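Local coordinates for protein apical membrane antigen AMA1 (Toxoplasma gondii ME49, PDB 4YIV) that plays an essential part in host cell invasion as a microneme protein of the moving junction formed between parasite and host cell membranes, at residues F14-N28 and L315-S327. Residues are numbered along the deposited sequence; the frame is centred on the assembly and turned at random.
Sequences FQANVEMKTFMERFN and LSDQVPDCLVSDS. With CO (cobalt (II) ion), chain I; NAG (2-acetamido-2-deoxy-beta-D-glucopyranose), chain B.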
# COMPACT_ATOMS: atom_id res chain seq x y z
N PHE A 14 -5.97 -2.36 24.41
CA PHE A 14 -5.78 -1.65 23.14
C PHE A 14 -7.05 -1.00 22.62
O PHE A 14 -7.01 -0.29 21.62
CB PHE A 14 -5.20 -2.59 22.10
CG PHE A 14 -3.86 -3.13 22.48
CD1 PHE A 14 -2.71 -2.43 22.17
CD2 PHE A 14 -3.75 -4.30 23.18
CE1 PHE A 14 -1.48 -2.90 22.53
CE2 PHE A 14 -2.51 -4.79 23.54
CZ PHE A 14 -1.38 -4.10 23.22
N GLN A 15 -8.16 -1.25 23.30
CA GLN A 15 -9.40 -0.54 23.03
C GLN A 15 -9.80 0.29 24.25
O GLN A 15 -10.74 1.09 24.20
CB GLN A 15 -10.51 -1.52 22.65
CG GLN A 15 -10.18 -2.36 21.43
CD GLN A 15 -9.77 -1.53 20.21
OE1 GLN A 15 -8.65 -1.67 19.68
NE2 GLN A 15 -10.68 -0.66 19.76
N ALA A 16 -9.06 0.11 25.34
CA ALA A 16 -9.36 0.75 26.61
C ALA A 16 -9.31 2.27 26.50
O ALA A 16 -10.33 2.94 26.63
CB ALA A 16 -8.39 0.26 27.68
N ASN A 17 -8.11 2.80 26.29
CA ASN A 17 -7.93 4.24 26.18
C ASN A 17 -7.79 4.69 24.75
O ASN A 17 -7.28 3.97 23.89
CB ASN A 17 -6.73 4.70 26.97
CG ASN A 17 -5.46 4.15 26.42
OD1 ASN A 17 -4.94 4.64 25.43
ND2 ASN A 17 -4.95 3.12 27.06
N VAL A 18 -8.22 5.93 24.53
CA VAL A 18 -8.44 6.44 23.20
C VAL A 18 -7.08 6.53 22.51
O VAL A 18 -6.99 6.31 21.31
CB VAL A 18 -9.16 7.81 23.24
CG1 VAL A 18 -9.64 8.21 21.84
CG2 VAL A 18 -10.36 7.76 24.18
N GLU A 19 -6.03 6.80 23.27
CA GLU A 19 -4.70 6.90 22.68
C GLU A 19 -4.32 5.57 22.02
O GLU A 19 -3.81 5.51 20.89
CB GLU A 19 -3.66 7.30 23.73
CG GLU A 19 -2.36 7.88 23.17
CD GLU A 19 -1.90 9.15 23.91
OE1 GLU A 19 -2.71 10.09 24.06
OE2 GLU A 19 -0.72 9.22 24.34
N MET A 20 -4.61 4.49 22.73
CA MET A 20 -4.39 3.16 22.22
C MET A 20 -5.31 2.85 21.03
O MET A 20 -4.83 2.33 20.03
CB MET A 20 -4.60 2.14 23.33
CG MET A 20 -3.59 1.04 23.29
SD MET A 20 -2.07 1.49 24.06
CE MET A 20 -2.51 1.01 25.72
N LYS A 21 -6.60 3.13 21.17
CA LYS A 21 -7.59 2.94 20.11
C LYS A 21 -7.21 3.64 18.82
O LYS A 21 -7.26 3.06 17.73
CB LYS A 21 -8.95 3.49 20.53
CG LYS A 21 -10.02 2.48 20.81
CD LYS A 21 -11.36 3.18 21.13
CE LYS A 21 -12.51 2.18 21.21
NZ LYS A 21 -13.50 2.54 22.27
N THR A 22 -6.87 4.91 18.96
CA THR A 22 -6.50 5.74 17.82
C THR A 22 -5.32 5.12 17.10
O THR A 22 -5.30 5.05 15.87
CB THR A 22 -6.15 7.16 18.26
OG1 THR A 22 -7.31 7.77 18.86
CG2 THR A 22 -5.72 7.99 17.07
N PHE A 23 -4.34 4.64 17.86
CA PHE A 23 -3.15 4.05 17.27
C PHE A 23 -3.52 2.79 16.50
O PHE A 23 -3.10 2.62 15.35
CB PHE A 23 -2.11 3.74 18.34
CG PHE A 23 -0.97 2.88 17.87
CD1 PHE A 23 0.09 3.42 17.15
CD2 PHE A 23 -0.96 1.52 18.15
CE1 PHE A 23 1.14 2.61 16.71
CE2 PHE A 23 0.08 0.71 17.73
CZ PHE A 23 1.13 1.25 17.01
N MET A 24 -4.32 1.93 17.11
CA MET A 24 -4.70 0.67 16.48
C MET A 24 -5.58 0.84 15.25
O MET A 24 -5.60 -0.04 14.39
CB MET A 24 -5.43 -0.23 17.47
CG MET A 24 -4.54 -0.78 18.57
SD MET A 24 -3.13 -1.74 18.01
CE MET A 24 -3.98 -3.12 17.24
N GLU A 25 -6.33 1.95 15.19
CA GLU A 25 -7.15 2.27 14.02
C GLU A 25 -6.35 2.26 12.70
O GLU A 25 -6.85 1.86 11.65
CB GLU A 25 -7.80 3.65 14.19
CG GLU A 25 -9.20 3.63 14.80
CD GLU A 25 -10.31 3.62 13.75
OE1 GLU A 25 -10.42 4.59 12.98
OE2 GLU A 25 -11.11 2.67 13.72
N ARG A 26 -5.09 2.66 12.75
CA ARG A 26 -4.31 2.79 11.53
C ARG A 26 -4.13 1.46 10.82
O ARG A 26 -3.73 1.44 9.64
CB ARG A 26 -2.95 3.42 11.83
CG ARG A 26 -1.98 2.54 12.51
CD ARG A 26 -0.76 3.30 13.00
NE ARG A 26 -1.13 4.54 13.68
CZ ARG A 26 -0.26 5.44 14.13
NH1 ARG A 26 1.05 5.26 13.98
NH2 ARG A 26 -0.74 6.53 14.73
N PHE A 27 -4.42 0.36 11.51
CA PHE A 27 -4.22 -0.95 10.92
C PHE A 27 -5.47 -1.49 10.25
O PHE A 27 -5.43 -2.57 9.66
CB PHE A 27 -3.73 -1.92 11.97
CG PHE A 27 -2.39 -1.56 12.52
CD1 PHE A 27 -1.28 -1.57 11.72
CD2 PHE A 27 -2.25 -1.15 13.85
CE1 PHE A 27 -0.04 -1.21 12.21
CE2 PHE A 27 -1.02 -0.79 14.35
CZ PHE A 27 0.09 -0.83 13.54
N ASN A 28 -6.57 -0.77 10.35
CA ASN A 28 -7.83 -1.22 9.77
C ASN A 28 -7.98 -0.75 8.34
O ASN A 28 -8.53 0.25 8.09
CB ASN A 28 -9.04 -0.82 10.61
CG ASN A 28 -10.31 -1.52 10.17
OD1 ASN A 28 -10.38 -2.04 9.08
ND2 ASN A 28 -11.31 -1.56 11.04
N LEU A 315 0.16 -15.06 8.39
CA LEU A 315 -0.72 -14.21 7.59
C LEU A 315 -2.20 -14.42 7.87
O LEU A 315 -2.68 -15.56 7.97
CB LEU A 315 -0.48 -14.46 6.13
CG LEU A 315 0.96 -14.36 5.65
CD1 LEU A 315 1.08 -14.99 4.32
CD2 LEU A 315 1.31 -12.92 5.52
N SER A 316 -2.93 -13.31 7.99
CA SER A 316 -4.35 -13.35 8.36
C SER A 316 -5.13 -12.23 7.68
O SER A 316 -4.55 -11.21 7.32
CB SER A 316 -4.48 -13.24 9.87
OG SER A 316 -5.83 -13.12 10.25
N ASP A 317 -6.44 -12.42 7.50
CA ASP A 317 -7.34 -11.37 7.03
C ASP A 317 -8.08 -10.71 8.19
O ASP A 317 -8.95 -9.87 7.97
CB ASP A 317 -8.33 -11.90 5.99
CG ASP A 317 -9.26 -12.99 6.54
OD1 ASP A 317 -9.17 -13.31 7.75
OD2 ASP A 317 -10.10 -13.52 5.76
N GLN A 318 -7.74 -11.10 9.41
CA GLN A 318 -8.35 -10.48 10.60
C GLN A 318 -7.69 -9.15 10.97
O GLN A 318 -6.50 -9.09 11.30
CB GLN A 318 -8.25 -11.45 11.79
CG GLN A 318 -9.05 -12.75 11.60
CD GLN A 318 -10.56 -12.51 11.63
OE1 GLN A 318 -11.28 -12.92 10.71
NE2 GLN A 318 -11.05 -11.84 12.68
N VAL A 319 -8.46 -8.07 10.87
CA VAL A 319 -7.99 -6.75 11.27
C VAL A 319 -7.53 -6.83 12.73
O VAL A 319 -8.28 -7.29 13.59
CB VAL A 319 -9.07 -5.69 11.10
CG1 VAL A 319 -8.62 -4.35 11.66
CG2 VAL A 319 -9.44 -5.54 9.63
N PRO A 320 -6.28 -6.43 13.01
CA PRO A 320 -5.87 -6.53 14.41
C PRO A 320 -6.60 -5.53 15.34
O PRO A 320 -6.91 -4.38 14.97
CB PRO A 320 -4.36 -6.25 14.35
CG PRO A 320 -4.14 -5.53 13.12
CD PRO A 320 -5.19 -5.96 12.14
N ASP A 321 -6.89 -5.98 16.55
CA ASP A 321 -7.47 -5.09 17.55
C ASP A 321 -6.72 -5.19 18.87
O ASP A 321 -7.11 -4.59 19.86
CB ASP A 321 -8.98 -5.35 17.72
CG ASP A 321 -9.31 -6.71 18.31
OD1 ASP A 321 -8.40 -7.43 18.80
OD2 ASP A 321 -10.50 -7.06 18.29
N CYS A 322 -5.61 -5.94 18.86
CA CYS A 322 -4.67 -5.92 19.96
C CYS A 322 -3.30 -6.37 19.44
O CYS A 322 -3.14 -6.74 18.27
CB CYS A 322 -5.15 -6.81 21.11
SG CYS A 322 -5.38 -8.58 20.72
N LEU A 323 -2.32 -6.33 20.33
CA LEU A 323 -0.95 -6.69 20.03
C LEU A 323 -0.40 -7.58 21.10
O LEU A 323 -0.77 -7.48 22.27
CB LEU A 323 -0.05 -5.45 19.93
CG LEU A 323 -0.42 -4.36 18.95
CD1 LEU A 323 0.49 -3.14 19.13
CD2 LEU A 323 -0.32 -4.93 17.54
N VAL A 324 0.52 -8.43 20.69
CA VAL A 324 1.24 -9.30 21.61
C VAL A 324 2.70 -8.93 21.50
O VAL A 324 3.25 -8.90 20.40
CB VAL A 324 1.00 -10.79 21.27
CG1 VAL A 324 2.01 -11.71 21.99
CG2 VAL A 324 -0.43 -11.16 21.59
N SER A 325 3.34 -8.64 22.64
CA SER A 325 4.77 -8.30 22.66
C SER A 325 5.64 -9.46 22.23
O SER A 325 5.43 -10.59 22.66
CB SER A 325 5.19 -7.84 24.06
OG SER A 325 4.19 -7.02 24.61
N ASP A 326 6.65 -9.17 21.43
CA ASP A 326 7.61 -10.18 20.99
C ASP A 326 8.76 -9.45 20.36
O ASP A 326 8.65 -8.95 19.25
CB ASP A 326 6.97 -11.16 20.00
CG ASP A 326 7.98 -12.17 19.44
OD1 ASP A 326 9.16 -12.14 19.85
OD2 ASP A 326 7.59 -12.99 18.57
N SER A 327 9.88 -9.37 21.06
CA SER A 327 10.98 -8.53 20.63
C SER A 327 11.57 -8.96 19.28
O SER A 327 12.18 -8.15 18.57
CB SER A 327 12.07 -8.52 21.72
OG SER A 327 12.63 -9.82 21.90
CO CO I . -11.85 5.56 11.59
C1 NAG B . -12.58 -2.33 10.93
C2 NAG B . -13.37 -2.86 12.12
C3 NAG B . -14.72 -3.42 11.69
C4 NAG B . -15.46 -2.39 10.84
C5 NAG B . -14.58 -1.94 9.68
C6 NAG B . -15.29 -0.90 8.84
C7 NAG B . -11.66 -3.57 13.69
C8 NAG B . -10.86 -4.73 14.22
N2 NAG B . -12.61 -3.89 12.81
O3 NAG B . -15.50 -3.75 12.84
O4 NAG B . -16.67 -2.97 10.34
O5 NAG B . -13.35 -1.40 10.17
O6 NAG B . -15.46 0.30 9.60
O7 NAG B . -11.46 -2.42 14.05
O HOH W 1 -7.39 -2.02 13.86
O HOH W 2 -13.25 4.82 13.51
O HOH W 3 -13.66 6.58 11.87
O HOH W 4 -11.74 7.27 10.31
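Leu323 of strand 322-326 is gathered in by Phe14, Phe23 and Met24 of the segment 14-28. Its CB lies 3.8 Å from Phe14 CZ, near the far end of that ring. CG then meets Met24 SD at 3.9 Å, the two chains running alongside each other in opposite senses. At the branch, CD1 sits among Phe14 CE1, Met24 SD and the rim of the Phe23 ring, while CD2 turns to the methyl CE of Met24. A forked aliphatic residue suits this place because its two methyls can meet the ring carbons and the thioether together.

The Phe14 ring lays one face over the backbone at the start of strand 322-326, with Leu323 N 3.6 Å above its plane, displaced toward the rim, and its CD2 touches Cys322 CB at 3.5 Å. An aromatic residue suits this position because its flat face can lie against the strand backbone. Met24, bent at both chi2 and chi3, brings CE to within 3.6 Å of Cys322 N, a place where a flexible thioether suits. The axis of helix 18-25 stands at 94° to that of strand 322-326, which is an outer strand of a three-stranded antiparallel sheet in this PAN-related ectodomain. Asp321 and Cys322 form a classic beta bulge opposite Gly239, and the Cys322-Cys246 disulfide ties two strands of that sheet together.

Toward the helix's C-terminal end one water joins the segments, donating to both Met24 O and Pro320 O, 2.7 Å from each. Here the compact ring of Pro320 sets CG against Phe27 CB at 3.8 Å. Beyond it Asn28, N-glycosylated through ND2, packs CG against Val319 CG1, while its OD1 accepts from His31 N, which helps fix the amide that carries the sugar. That same Val319 CG1 lies 3.4 Å from C8 of the sugar's acetamido group.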